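PDB 6AGZ: Old Yellow Enzyme from Pichia, which probably catalyses the asymmetric reduction of the carbon-carbon double bond of enone compounds, using bound flavin mononucleotide as its redox cofactor. Local coordinates for residues P33-N39 / I65-T69; H106-W112 / F181-H187; L266-E270 / W304-K310. All blocks are in the same frame, centred on the assembly; numbering follows the deposited sequence.

Contact 1 of 3, residues P33-N39 / I65-T69; sequences PTTRFRN and ITEAT. With FMN (flavin mononucleotide), chain C.
E67 holds CG between its own backbone N and carbonyl carbon (chi1 52°), and beyond it the chain runs out extended to meet N39, which comes from the opposite direction. T35 turns OG1 anti to its carbonyl carbon, beside the backbone N (chi1 -68°), which points the hydroxyl at the flavin. At the first meeting N39 ND2 donates to E67 OE1 at 3.1 Å; the carboxylate oxygen lies in the amide plane of N39, whereas the donor stands above the carboxylate plane, 36° out of it. The other oxygen of E67, OE2, is bonded to Y53 OH on helix 47-57, so both ends of this buried carboxylate are engaged. The backbone of E67 is fixed as well: T66 OG1 and T69 OG1 reach its carbonyl oxygen from opposite faces.

Nearer the cofactor, P33 lies alongside I65 and points the same way, with P33 CD 3.6 Å from I65 CG2. The other side of the proline ring sits close to the T66 carbonyl, P33 CB being 3.1 Å from T66 O. P33 O accepts a 2.8 Å hydrogen bond from the ribityl O2' of FMN. T35 OG1 donates to FMN O4 at 2.6 Å. A water in turn donates to both T35 OG1 and A68 O, tying the hydroxyl to the backbone of A68, while the methyl of A68 packs against the same flavin oxygen.

The flavin is thus held directly by the hydroxyl of T35 and the carbonyl of P33, and A68 O steadies that hydroxyl through a water. The water-backed threonine hydroxyl would probably draw electron density toward FMN O4, consistent with the role of the corresponding threonine in old yellow enzymes, where this bond tunes the reactivity of the flavin.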
loop_
_atom_site.group_PDB
_atom_site.type_symbol
_atom_site.label_atom_id
_atom_site.label_comp_id
_atom_site.label_asym_id
_atom_site.label_seq_id
_atom_site.Cartn_x
_atom_site.Cartn_y
_atom_site.Cartn_z
ATOM N N PRO A 33 -1.057 -7.173 24.061
ATOM C CA PRO A 33 0.137 -7.551 24.827
ATOM C C PRO A 33 0.748 -6.336 25.508
ATOM O O PRO A 33 0.995 -5.309 24.875
ATOM C CB PRO A 33 1.072 -8.137 23.762
ATOM C CG PRO A 33 0.566 -7.597 22.460
ATOM C CD PRO A 33 -0.914 -7.493 22.630
ATOM N N THR A 34 0.974 -6.454 26.815
ATOM C CA THR A 34 1.480 -5.343 27.617
ATOM C C THR A 34 2.566 -5.867 28.546
ATOM O O THR A 34 2.272 -6.574 29.515
ATOM C CB THR A 34 0.355 -4.675 28.408
ATOM O OG1 THR A 34 -0.717 -4.337 27.519
ATOM C CG2 THR A 34 0.862 -3.409 29.081
ATOM N N THR A 35 3.812 -5.510 28.254
ATOM C CA THR A 35 4.946 -5.952 29.055
ATOM C C THR A 35 4.947 -5.248 30.408
ATOM O O THR A 35 4.819 -4.022 30.480
ATOM C CB THR A 35 6.250 -5.672 28.309
ATOM O OG1 THR A 35 6.332 -6.514 27.150
ATOM C CG2 THR A 35 7.450 -5.923 29.207
ATOM N N ARG A 36 5.100 -6.027 31.481
ATOM C CA ARG A 36 5.083 -5.487 32.837
ATOM C C ARG A 36 6.255 -5.922 33.706
ATOM O O ARG A 36 6.501 -5.275 34.732
ATOM C CB ARG A 36 3.778 -5.871 33.553
ATOM C CG ARG A 36 2.510 -5.448 32.823
ATOM C CD ARG A 36 2.455 -3.943 32.613
ATOM N NE ARG A 36 2.592 -3.206 33.865
ATOM C CZ ARG A 36 1.594 -2.983 34.715
ATOM N NH1 ARG A 36 0.380 -3.444 34.450
ATOM N NH2 ARG A 36 1.811 -2.300 35.831
ATOM N N PHE A 37 6.975 -6.989 33.347
ATOM C CA PHE A 37 8.161 -7.444 34.079
ATOM C C PHE A 37 7.823 -7.839 35.517
ATOM O O PHE A 37 8.491 -7.436 36.471
ATOM C CB PHE A 37 9.265 -6.384 34.054
ATOM C CG PHE A 37 9.811 -6.109 32.684
ATOM C CD1 PHE A 37 10.099 -7.150 31.816
ATOM C CD2 PHE A 37 10.031 -4.809 32.261
ATOM C CE1 PHE A 37 10.603 -6.898 30.554
ATOM C CE2 PHE A 37 10.533 -4.550 30.999
ATOM C CZ PHE A 37 10.821 -5.596 30.145
ATOM N N ARG A 38 6.773 -8.648 35.669
ATOM C CA ARG A 38 6.397 -9.196 36.967
ATOM C C ARG A 38 6.646 -10.698 37.051
ATOM O O ARG A 38 6.048 -11.378 37.892
ATOM C CB ARG A 38 4.937 -8.875 37.286
ATOM C CG ARG A 38 4.747 -7.647 38.171
ATOM C CD ARG A 38 5.098 -6.359 37.440
ATOM N NE ARG A 38 4.742 -5.174 38.217
ATOM C CZ ARG A 38 4.714 -3.939 37.727
ATOM N NH1 ARG A 38 5.016 -3.721 36.454
ATOM N NH2 ARG A 38 4.380 -2.920 38.507
ATOM N N ASN A 39 7.511 -11.228 36.193
ATOM C CA ASN A 39 7.972 -12.601 36.303
ATOM C C ASN A 39 9.157 -12.668 37.261
ATOM O O ASN A 39 9.730 -11.650 37.653
ATOM C CB ASN A 39 8.369 -13.154 34.933
ATOM C CG ASN A 39 7.251 -13.064 33.914
ATOM O OD1 ASN A 39 6.537 -14.035 33.672
ATOM N ND2 ASN A 39 7.099 -11.892 33.305
ATOM N N ILE A 65 -4.501 -10.883 25.618
ATOM C CA ILE A 65 -3.230 -11.232 24.996
ATOM C C ILE A 65 -2.131 -11.013 26.023
ATOM O O ILE A 65 -2.043 -9.937 26.625
ATOM C CB ILE A 65 -2.964 -10.419 23.717
ATOM C CG1 ILE A 65 -4.162 -10.508 22.772
ATOM C CG2 ILE A 65 -1.719 -10.940 23.019
ATOM C CD1 ILE A 65 -3.970 -9.757 21.474
ATOM N N THR A 66 -1.303 -12.033 26.225
ATOM C CA THR A 66 -0.268 -11.959 27.240
ATOM C C THR A 66 0.789 -10.931 26.864
ATOM O O THR A 66 0.962 -10.566 25.697
ATOM C CB THR A 66 0.412 -13.313 27.433
ATOM O OG1 THR A 66 1.257 -13.588 26.307
ATOM C CG2 THR A 66 -0.617 -14.411 27.563
ATOM N N GLU A 67 1.498 -10.463 27.887
ATOM C CA GLU A 67 2.749 -9.750 27.686
ATOM C C GLU A 67 3.647 -10.531 26.736
ATOM O O GLU A 67 3.625 -11.766 26.702
ATOM C CB GLU A 67 3.446 -9.563 29.031
ATOM C CG GLU A 67 3.586 -10.878 29.785
ATOM C CD GLU A 67 3.661 -10.701 31.284
ATOM O OE1 GLU A 67 4.779 -10.510 31.805
ATOM O OE2 GLU A 67 2.598 -10.753 31.939
ATOM N N ALA A 68 4.428 -9.802 25.945
ATOM C CA ALA A 68 5.335 -10.436 24.998
ATOM C C ALA A 68 6.268 -11.402 25.719
ATOM O O ALA A 68 6.967 -11.024 26.664
ATOM C CB ALA A 68 6.132 -9.373 24.250
ATOM N N THR A 69 6.273 -12.654 25.269
ATOM C CA THR A 69 6.907 -13.753 25.983
ATOM C C THR A 69 8.028 -14.341 25.139
ATOM O O THR A 69 7.820 -14.666 23.965
ATOM C CB THR A 69 5.876 -14.835 26.327
ATOM O OG1 THR A 69 4.911 -14.304 27.245
ATOM C CG2 THR A 69 6.547 -16.045 26.949
HETATM N N1 FMN C . 2.889 -4.175 22.404
HETATM C C2 FMN C . 3.340 -5.418 22.003
HETATM O O2 FMN C . 3.099 -5.823 20.866
HETATM N N3 FMN C . 4.064 -6.209 22.871
HETATM C C4 FMN C . 4.337 -5.758 24.145
HETATM O O4 FMN C . 4.981 -6.457 24.926
HETATM C C4A FMN C . 3.883 -4.509 24.550
HETATM N N5 FMN C . 4.158 -4.063 25.822
HETATM C C5A FMN C . 3.708 -2.827 26.232
HETATM C C6 FMN C . 3.990 -2.384 27.518
HETATM C C7 FMN C . 3.543 -1.139 27.940
HETATM C C7M FMN C . 3.845 -0.663 29.328
HETATM C C8 FMN C . 2.813 -0.334 27.075
HETATM C C8M FMN C . 2.328 1.011 27.528
HETATM C C9 FMN C . 2.534 -0.777 25.789
HETATM C C9A FMN C . 2.979 -2.025 25.362
HETATM N N10 FMN C . 2.704 -2.471 24.081
HETATM C C10 FMN C . 3.157 -3.713 23.676
HETATM C "C1'" FMN C . 1.905 -1.615 23.140
HETATM C "C2'" FMN C . 0.423 -1.871 23.426
HETATM O "O2'" FMN C . 0.128 -3.226 23.166
HETATM C "C3'" FMN C . -0.513 -0.971 22.621
HETATM O "O3'" FMN C . -0.374 -1.237 21.244
HETATM C "C4'" FMN C . -0.234 0.502 22.902
HETATM O "O4'" FMN C . -0.134 0.708 24.293
HETATM C "C5'" FMN C . -1.335 1.402 22.355
HETATM O "O5'" FMN C . -2.581 0.990 22.871
HETATM P P FMN C . -3.346 1.898 23.958
HETATM O O1P FMN C . -3.460 3.308 23.429
HETATM O O2P FMN C . -4.727 1.343 24.209
HETATM O O3P FMN C . -2.558 1.891 25.245
HETATM O O HOH W 1 -1.102 -7.985 28.317
HETATM O O HOH W 2 6.900 -8.996 28.250
HETATM O O HOH W 3 6.392 -8.770 31.021
HETATM O O HOH W 4 4.689 -9.746 34.100
#

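Contact 2 of 3, residues H106-W112 / F181-H187; sequences HISMQLW and FDMVEVH. With FMN (flavin mononucleotide), chain C.
Two neighbouring parallel strands of the eight-stranded TIM barrel, 106-112 and 183-187, meet here, with S108, Q110 and E185 on the face lining the barrel interior and M109, L111 and V184 on the face turned to the surrounding helices. The strand axes are inclined by 30°. A ladder of backbone bonds holds the register: E185 N donates to M109 O at 2.7 Å, and L111 N to E185 O at the same length.

At the D182 end of the contact, D182 clasps I107 from both ends of the residue. I107 N gives a 2.9 Å hydrogen bond to D182 OD2, on the anti side of the carboxylate. D182 N returns an equally long one to I107 O, almost straight in line with the carbonyl. H101 also bonds OD2. On the outward face M109 lays CB over the centre of the F181 ring, 3.7 Å from its centroid, a CH-pi contact; its extended chain carries SD obliquely past the same ring, a Met-aromatic contact, and the bend at chi3 brings M109 CE to F181 CZ. I107 fills in beside F181, and V97 of helix 87-102 touches both.

The inner face ends at the cofactor. Q110 carries CG anti to the backbone N (chi1 -170°) and stays extended, presenting its amide to the pyrimidine edge of the flavin: FMN N3 donates to Q110 OE1, and Q110 NE2 donates to FMN O2 at 2.9 Å. E185 OE2 takes a weak bond from the same NE2, while E185 OE1 is held by Y281 OH. The amide of Q110 lies nearly parallel to the H187 imidazole, 16° between the planes, with NE2 over one face towards the rim, 3.3 Å from H187 CG.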
loop_
_atom_site.group_PDB
_atom_site.type_symbol
_atom_site.label_atom_id
_atom_site.label_comp_id
_atom_site.label_asym_id
_atom_site.label_seq_id
_atom_site.Cartn_x
_atom_site.Cartn_y
_atom_site.Cartn_z
ATOM N N HIS A 106 -10.889 -15.730 27.134
ATOM C CA HIS A 106 -9.971 -16.436 26.257
ATOM C C HIS A 106 -8.672 -15.647 26.177
ATOM O O HIS A 106 -8.646 -14.435 26.407
ATOM C CB HIS A 106 -10.583 -16.629 24.865
ATOM C CG HIS A 106 -12.030 -17.012 24.897
ATOM N ND1 HIS A 106 -12.458 -18.317 24.785
ATOM C CD2 HIS A 106 -13.147 -16.261 25.040
ATOM C CE1 HIS A 106 -13.778 -18.353 24.852
ATOM N NE2 HIS A 106 -14.220 -17.118 25.007
ATOM N N ILE A 107 -7.584 -16.340 25.854
ATOM C CA ILE A 107 -6.256 -15.748 25.960
ATOM C C ILE A 107 -5.369 -16.227 24.817
ATOM O O ILE A 107 -5.403 -17.400 24.429
ATOM C CB ILE A 107 -5.618 -16.054 27.334
ATOM C CG1 ILE A 107 -4.303 -15.292 27.504
ATOM C CG2 ILE A 107 -5.423 -17.555 27.527
ATOM C CD1 ILE A 107 -3.800 -15.276 28.929
ATOM N N SER A 108 -4.589 -15.298 24.269
ATOM C CA SER A 108 -3.553 -15.578 23.288
ATOM C C SER A 108 -2.209 -15.151 23.860
ATOM O O SER A 108 -2.122 -14.174 24.607
ATOM C CB SER A 108 -3.821 -14.836 21.970
ATOM O OG SER A 108 -2.685 -14.862 21.122
ATOM N N MET A 109 -1.159 -15.891 23.520
ATOM C CA MET A 109 0.193 -15.561 23.955
ATOM C C MET A 109 0.967 -14.955 22.792
ATOM O O MET A 109 1.054 -15.560 21.718
ATOM C CB MET A 109 0.929 -16.786 24.494
ATOM C CG MET A 109 2.437 -16.564 24.594
ATOM S SD MET A 109 3.347 -17.836 25.489
ATOM C CE MET A 109 3.005 -17.380 27.184
ATOM N N GLN A 110 1.528 -13.769 23.009
ATOM C CA GLN A 110 2.415 -13.151 22.034
ATOM C C GLN A 110 3.839 -13.631 22.279
ATOM O O GLN A 110 4.316 -13.621 23.418
ATOM C CB GLN A 110 2.347 -11.625 22.116
ATOM C CG GLN A 110 3.071 -10.930 20.974
ATOM C CD GLN A 110 3.281 -9.449 21.222
ATOM O OE1 GLN A 110 3.747 -9.049 22.287
ATOM N NE2 GLN A 110 2.938 -8.627 20.237
ATOM N N LEU A 111 4.510 -14.058 21.212
ATOM C CA LEU A 111 5.879 -14.550 21.294
ATOM C C LEU A 111 6.854 -13.430 20.953
ATOM O O LEU A 111 6.715 -12.775 19.915
ATOM C CB LEU A 111 6.093 -15.738 20.358
ATOM C CG LEU A 111 5.371 -17.034 20.728
ATOM C CD1 LEU A 111 5.789 -18.161 19.790
ATOM C CD2 LEU A 111 5.631 -17.409 22.180
ATOM N N TRP A 112 7.844 -13.231 21.817
ATOM C CA TRP A 112 8.784 -12.125 21.709
ATOM C C TRP A 112 10.143 -12.627 21.240
ATOM O O TRP A 112 10.569 -13.729 21.600
ATOM C CB TRP A 112 8.938 -11.417 23.058
ATOM C CG TRP A 112 9.166 -9.936 22.972
ATOM C CD1 TRP A 112 9.204 -9.170 21.843
ATOM C CD2 TRP A 112 9.377 -9.042 24.071
ATOM N NE1 TRP A 112 9.426 -7.853 22.173
ATOM C CE2 TRP A 112 9.532 -7.748 23.535
ATOM C CE3 TRP A 112 9.439 -9.210 25.458
ATOM C CZ2 TRP A 112 9.757 -6.633 24.336
ATOM C CZ3 TRP A 112 9.660 -8.100 26.250
ATOM C CH2 TRP A 112 9.817 -6.829 25.688
ATOM N N PHE A 181 -3.222 -22.183 25.447
ATOM C CA PHE A 181 -3.613 -20.888 24.906
ATOM C C PHE A 181 -4.501 -21.065 23.678
ATOM O O PHE A 181 -4.398 -22.052 22.944
ATOM C CB PHE A 181 -2.379 -20.061 24.532
ATOM C CG PHE A 181 -1.625 -19.515 25.711
ATOM C CD1 PHE A 181 -1.983 -18.302 26.277
ATOM C CD2 PHE A 181 -0.545 -20.203 26.241
ATOM C CE1 PHE A 181 -1.286 -17.791 27.356
ATOM C CE2 PHE A 181 0.156 -19.696 27.321
ATOM C CZ PHE A 181 -0.216 -18.488 27.879
ATOM N N ASP A 182 -5.380 -20.087 23.451
ATOM C CA ASP A 182 -6.277 -20.160 22.303
ATOM C C ASP A 182 -5.563 -19.785 21.011
ATOM O O ASP A 182 -5.843 -20.363 19.955
ATOM C CB ASP A 182 -7.494 -19.261 22.525
ATOM C CG ASP A 182 -8.306 -19.669 23.739
ATOM O OD1 ASP A 182 -9.068 -20.655 23.643
ATOM O OD2 ASP A 182 -8.183 -19.008 24.791
ATOM N N MET A 183 -4.644 -18.824 21.072
ATOM C CA MET A 183 -3.837 -18.453 19.921
ATOM C C MET A 183 -2.401 -18.235 20.367
ATOM O O MET A 183 -2.094 -18.175 21.560
ATOM C CB MET A 183 -4.349 -17.182 19.228
ATOM C CG MET A 183 -5.763 -17.262 18.701
ATOM S SD MET A 183 -6.947 -16.578 19.870
ATOM C CE MET A 183 -8.447 -16.628 18.890
ATOM N N VAL A 184 -1.522 -18.114 19.379
ATOM C CA VAL A 184 -0.150 -17.678 19.589
ATOM C C VAL A 184 0.119 -16.552 18.599
ATOM O O VAL A 184 -0.148 -16.694 17.399
ATOM C CB VAL A 184 0.854 -18.843 19.442
ATOM C CG1 VAL A 184 0.947 -19.357 18.002
ATOM C CG2 VAL A 184 2.211 -18.443 19.971
ATOM N N GLU A 185 0.576 -15.413 19.106
ATOM C CA GLU A 185 0.717 -14.203 18.304
ATOM C C GLU A 185 2.193 -13.925 18.069
ATOM O O GLU A 185 2.965 -13.782 19.023
ATOM C CB GLU A 185 0.048 -13.005 18.977
ATOM C CG GLU A 185 0.295 -11.692 18.250
ATOM C CD GLU A 185 -0.395 -10.517 18.908
ATOM O OE1 GLU A 185 -1.504 -10.704 19.453
ATOM O OE2 GLU A 185 0.171 -9.405 18.885
ATOM N N VAL A 186 2.578 -13.843 16.801
ATOM C CA VAL A 186 3.961 -13.571 16.432
ATOM C C VAL A 186 4.182 -12.063 16.486
ATOM O O VAL A 186 3.587 -11.307 15.713
ATOM C CB VAL A 186 4.289 -14.140 15.049
ATOM C CG1 VAL A 186 5.642 -13.668 14.603
ATOM C CG2 VAL A 186 4.247 -15.660 15.086
ATOM N N HIS A 187 5.025 -11.624 17.419
ATOM C CA HIS A 187 5.392 -10.217 17.543
ATOM C C HIS A 187 6.384 -9.884 16.436
ATOM O O HIS A 187 7.529 -10.346 16.456
ATOM C CB HIS A 187 5.985 -9.941 18.922
ATOM C CG HIS A 187 6.131 -8.487 19.247
ATOM N ND1 HIS A 187 6.108 -7.499 18.285
ATOM C CD2 HIS A 187 6.303 -7.853 20.432
ATOM C CE1 HIS A 187 6.260 -6.321 18.864
ATOM N NE2 HIS A 187 6.379 -6.508 20.166
HETATM N N1 FMN C . 2.889 -4.175 22.404
HETATM C C2 FMN C . 3.340 -5.418 22.003
HETATM O O2 FMN C . 3.099 -5.823 20.866
HETATM N N3 FMN C . 4.064 -6.209 22.871
HETATM C C4 FMN C . 4.337 -5.758 24.145
HETATM O O4 FMN C . 4.981 -6.457 24.926
HETATM C C4A FMN C . 3.883 -4.509 24.550
HETATM N N5 FMN C . 4.158 -4.063 25.822
HETATM C C5A FMN C . 3.708 -2.827 26.232
HETATM C C6 FMN C . 3.990 -2.384 27.518
HETATM C C7 FMN C . 3.543 -1.139 27.940
HETATM C C7M FMN C . 3.845 -0.663 29.328
HETATM C C8 FMN C . 2.813 -0.334 27.075
HETATM C C8M FMN C . 2.328 1.011 27.528
HETATM C C9 FMN C . 2.534 -0.777 25.789
HETATM C C9A FMN C . 2.979 -2.025 25.362
HETATM N N10 FMN C . 2.704 -2.471 24.081
HETATM C C10 FMN C . 3.157 -3.713 23.676
HETATM C "C1'" FMN C . 1.905 -1.615 23.140
HETATM C "C2'" FMN C . 0.423 -1.871 23.426
HETATM O "O2'" FMN C . 0.128 -3.226 23.166
HETATM C "C3'" FMN C . -0.513 -0.971 22.621
HETATM O "O3'" FMN C . -0.374 -1.237 21.244
HETATM C "C4'" FMN C . -0.234 0.502 22.902
HETATM O "O4'" FMN C . -0.134 0.708 24.293
HETATM C "C5'" FMN C . -1.335 1.402 22.355
HETATM O "O5'" FMN C . -2.581 0.990 22.871
HETATM P P FMN C . -3.346 1.898 23.958
HETATM O O1P FMN C . -3.460 3.308 23.429
HETATM O O2P FMN C . -4.727 1.343 24.209
HETATM O O3P FMN C . -2.558 1.891 25.245
HETATM O O HOH W 5 8.522 -12.388 17.869
#

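Contact 3 of 3, residues L266-E270 / W304-K310; sequences LSELE and WMLQIWK
E270 OE1 is gripped by two groups: K310 N donates to it at 2.8 Å with an N-H...O angle of 161°, and R278 NH1 forms a salt bridge with it. The carboxylate gets there because CG stands anti to the backbone N and the chain then bends at chi2 (65°), bringing the acid over the end of helix 303-308, where W309 is the first residue to leave helical geometry. K310 N approaches from above the carboxylate plane, and K310 CG lies alongside the other oxygen, 3.3 Å from E270 OE2. R278 also makes a cation-pi contact with the indole of W309, whose NE1 is bonded to V312 O.

Away from this polar end the two helices pack through L266. The axes of segments 266-270 and 304-308 approach to 9.9 Å and are inclined by 25°. L266 crosses M305 at about a right angle, CD1 resting 3.6 Å from M305 CB and reaching W304 CZ3 beyond. Its CB meets the branch methyl of I308, with L266 CB and I308 CG2 3.8 Å apart. Nearly one turn on, L269 abuts the indole, L269 CB standing 3.9 Å from W309 CZ3. S267 and I308 also touch the second subunit, S267 OG bonding H257 N of that chain and I308 packing on its I259, so the helix pair forms part of the dimer interface.

With an alanine at E270, K310 N would probably lose its acceptor and R278 its charge partner, freeing the turn after the helix to shift. One buried carboxylate thus serves both a backbone N-H and a guanidinium, and the nearby arginine probably favours its ionised form.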
loop_
_atom_site.group_PDB
_atom_site.type_symbol
_atom_site.label_atom_id
_atom_site.label_comp_id
_atom_site.label_asym_id
_atom_site.label_seq_id
_atom_site.Cartn_x
_atom_site.Cartn_y
_atom_site.Cartn_z
ATOM N N LEU A 266 1.040 -8.282 4.080
ATOM C CA LEU A 266 -0.400 -8.494 4.194
ATOM C C LEU A 266 -0.944 -9.264 2.998
ATOM O O LEU A 266 -1.816 -10.128 3.152
ATOM C CB LEU A 266 -1.119 -7.153 4.330
ATOM C CG LEU A 266 -0.934 -6.399 5.645
ATOM C CD1 LEU A 266 -1.593 -5.043 5.545
ATOM C CD2 LEU A 266 -1.516 -7.194 6.801
ATOM N N SER A 267 -0.448 -8.956 1.797
ATOM C CA SER A 267 -0.882 -9.686 0.611
ATOM C C SER A 267 -0.557 -11.169 0.727
ATOM O O SER A 267 -1.351 -12.021 0.311
ATOM C CB SER A 267 -0.234 -9.090 -0.639
ATOM O OG SER A 267 -0.644 -9.785 -1.805
ATOM N N GLU A 268 0.606 -11.498 1.294
ATOM C CA GLU A 268 0.985 -12.900 1.438
ATOM C C GLU A 268 0.130 -13.601 2.486
ATOM O O GLU A 268 -0.278 -14.754 2.290
ATOM C CB GLU A 268 2.467 -13.004 1.789
ATOM C CG GLU A 268 3.381 -12.801 0.597
ATOM C CD GLU A 268 3.247 -13.915 -0.420
ATOM O OE1 GLU A 268 3.682 -15.046 -0.120
ATOM O OE2 GLU A 268 2.695 -13.666 -1.513
ATOM N N LEU A 269 -0.155 -12.924 3.602
ATOM C CA LEU A 269 -1.039 -13.517 4.602
ATOM C C LEU A 269 -2.433 -13.759 4.030
ATOM O O LEU A 269 -3.037 -14.814 4.262
ATOM C CB LEU A 269 -1.106 -12.621 5.839
ATOM C CG LEU A 269 0.224 -12.370 6.554
ATOM C CD1 LEU A 269 0.027 -11.446 7.746
ATOM C CD2 LEU A 269 0.862 -13.683 6.984
ATOM N N GLU A 270 -2.951 -12.795 3.263
ATOM C CA GLU A 270 -4.251 -12.972 2.627
ATOM C C GLU A 270 -4.217 -14.078 1.579
ATOM O O GLU A 270 -5.227 -14.756 1.369
ATOM C CB GLU A 270 -4.715 -11.658 1.998
ATOM C CG GLU A 270 -6.098 -11.722 1.363
ATOM C CD GLU A 270 -7.197 -11.963 2.381
ATOM O OE1 GLU A 270 -7.033 -11.545 3.547
ATOM O OE2 GLU A 270 -8.226 -12.571 2.018
ATOM N N TRP A 304 -5.495 1.257 4.102
ATOM C CA TRP A 304 -4.961 0.378 3.067
ATOM C C TRP A 304 -4.734 -1.031 3.600
ATOM O O TRP A 304 -4.982 -2.014 2.893
ATOM C CB TRP A 304 -3.661 0.953 2.504
ATOM C CG TRP A 304 -2.595 1.168 3.536
ATOM C CD1 TRP A 304 -2.403 2.287 4.291
ATOM C CD2 TRP A 304 -1.572 0.242 3.922
ATOM N NE1 TRP A 304 -1.326 2.116 5.126
ATOM C CE2 TRP A 304 -0.797 0.869 4.919
ATOM C CE3 TRP A 304 -1.236 -1.055 3.523
ATOM C CZ2 TRP A 304 0.293 0.244 5.522
ATOM C CZ3 TRP A 304 -0.153 -1.675 4.124
ATOM C CH2 TRP A 304 0.598 -1.025 5.112
ATOM N N MET A 305 -4.275 -1.146 4.849
ATOM C CA MET A 305 -4.109 -2.465 5.449
ATOM C C MET A 305 -5.415 -3.245 5.398
ATOM O O MET A 305 -5.452 -4.394 4.936
ATOM C CB MET A 305 -3.612 -2.331 6.890
ATOM C CG MET A 305 -2.346 -1.500 7.028
ATOM S SD MET A 305 -1.642 -1.504 8.690
ATOM C CE MET A 305 -0.885 -3.126 8.730
ATOM N N LEU A 306 -6.512 -2.613 5.821
ATOM C CA LEU A 306 -7.804 -3.285 5.808
ATOM C C LEU A 306 -8.275 -3.588 4.393
ATOM O O LEU A 306 -9.137 -4.455 4.213
ATOM C CB LEU A 306 -8.850 -2.442 6.543
ATOM C CG LEU A 306 -8.785 -2.270 8.068
ATOM C CD1 LEU A 306 -10.107 -2.687 8.696
ATOM C CD2 LEU A 306 -7.630 -3.026 8.718
ATOM N N GLN A 307 -7.728 -2.898 3.387
ATOM C CA GLN A 307 -8.041 -3.248 2.006
ATOM C C GLN A 307 -7.485 -4.615 1.638
ATOM O O GLN A 307 -8.102 -5.343 0.853
ATOM C CB GLN A 307 -7.489 -2.194 1.044
ATOM C CG GLN A 307 -8.322 -0.932 0.928
ATOM C CD GLN A 307 -7.938 -0.105 -0.285
ATOM O OE1 GLN A 307 -7.683 1.095 -0.180
ATOM N NE2 GLN A 307 -7.898 -0.747 -1.448
ATOM N N ILE A 308 -6.329 -4.982 2.192
ATOM C CA ILE A 308 -5.628 -6.186 1.763
ATOM C C ILE A 308 -6.076 -7.373 2.604
ATOM O O ILE A 308 -6.541 -8.386 2.071
ATOM C CB ILE A 308 -4.104 -5.994 1.844
ATOM C CG1 ILE A 308 -3.687 -4.746 1.064
ATOM C CG2 ILE A 308 -3.393 -7.218 1.301
ATOM C CD1 ILE A 308 -2.236 -4.365 1.246
ATOM N N TRP A 309 -5.936 -7.255 3.921
ATOM C CA TRP A 309 -6.316 -8.331 4.828
ATOM C C TRP A 309 -7.827 -8.319 5.029
ATOM O O TRP A 309 -8.401 -7.293 5.412
ATOM C CB TRP A 309 -5.584 -8.182 6.159
ATOM C CG TRP A 309 -6.027 -9.165 7.183
ATOM C CD1 TRP A 309 -6.803 -8.914 8.274
ATOM C CD2 TRP A 309 -5.733 -10.567 7.211
ATOM N NE1 TRP A 309 -7.007 -10.070 8.985
ATOM C CE2 TRP A 309 -6.362 -11.100 8.354
ATOM C CE3 TRP A 309 -4.998 -11.421 6.384
ATOM C CZ2 TRP A 309 -6.277 -12.448 8.691
ATOM C CZ3 TRP A 309 -4.916 -12.760 6.721
ATOM C CH2 TRP A 309 -5.550 -13.261 7.864
ATOM N N LYS A 310 -8.470 -9.459 4.774
ATOM C CA LYS A 310 -9.921 -9.566 4.826
ATOM C C LYS A 310 -10.437 -10.233 6.095
ATOM O O LYS A 310 -11.653 -10.251 6.313
ATOM C CB LYS A 310 -10.438 -10.345 3.610
ATOM C CG LYS A 310 -10.018 -9.766 2.270
ATOM C CD LYS A 310 -10.628 -8.394 2.041
ATOM C CE LYS A 310 -10.354 -7.904 0.628
ATOM N NZ LYS A 310 -11.013 -6.597 0.362
#

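In the fold
Along the chain the three contacts follow in series; none nests within or crosses another. Contact 1 closes first, joining the loop after strand 29-31 to strand 63-70 around helix 47-57. Contact 2 then joins strand 106-112 to strand 183-187, closing an excursion of 68 residues rich in helix. These two touch directly, because strands 63-70 and 106-112 are neighbours in the barrel sheet, and both meet the flavin. Contact 3 comes last, bringing helices 258-274 and 303-308 together on the outside of the barrel across strand 281-285 and a partly unmodelled loop. Its nearest atoms are about 9 Å from contact 2, and it belongs to the shell and dimer interface, not the cofactor site.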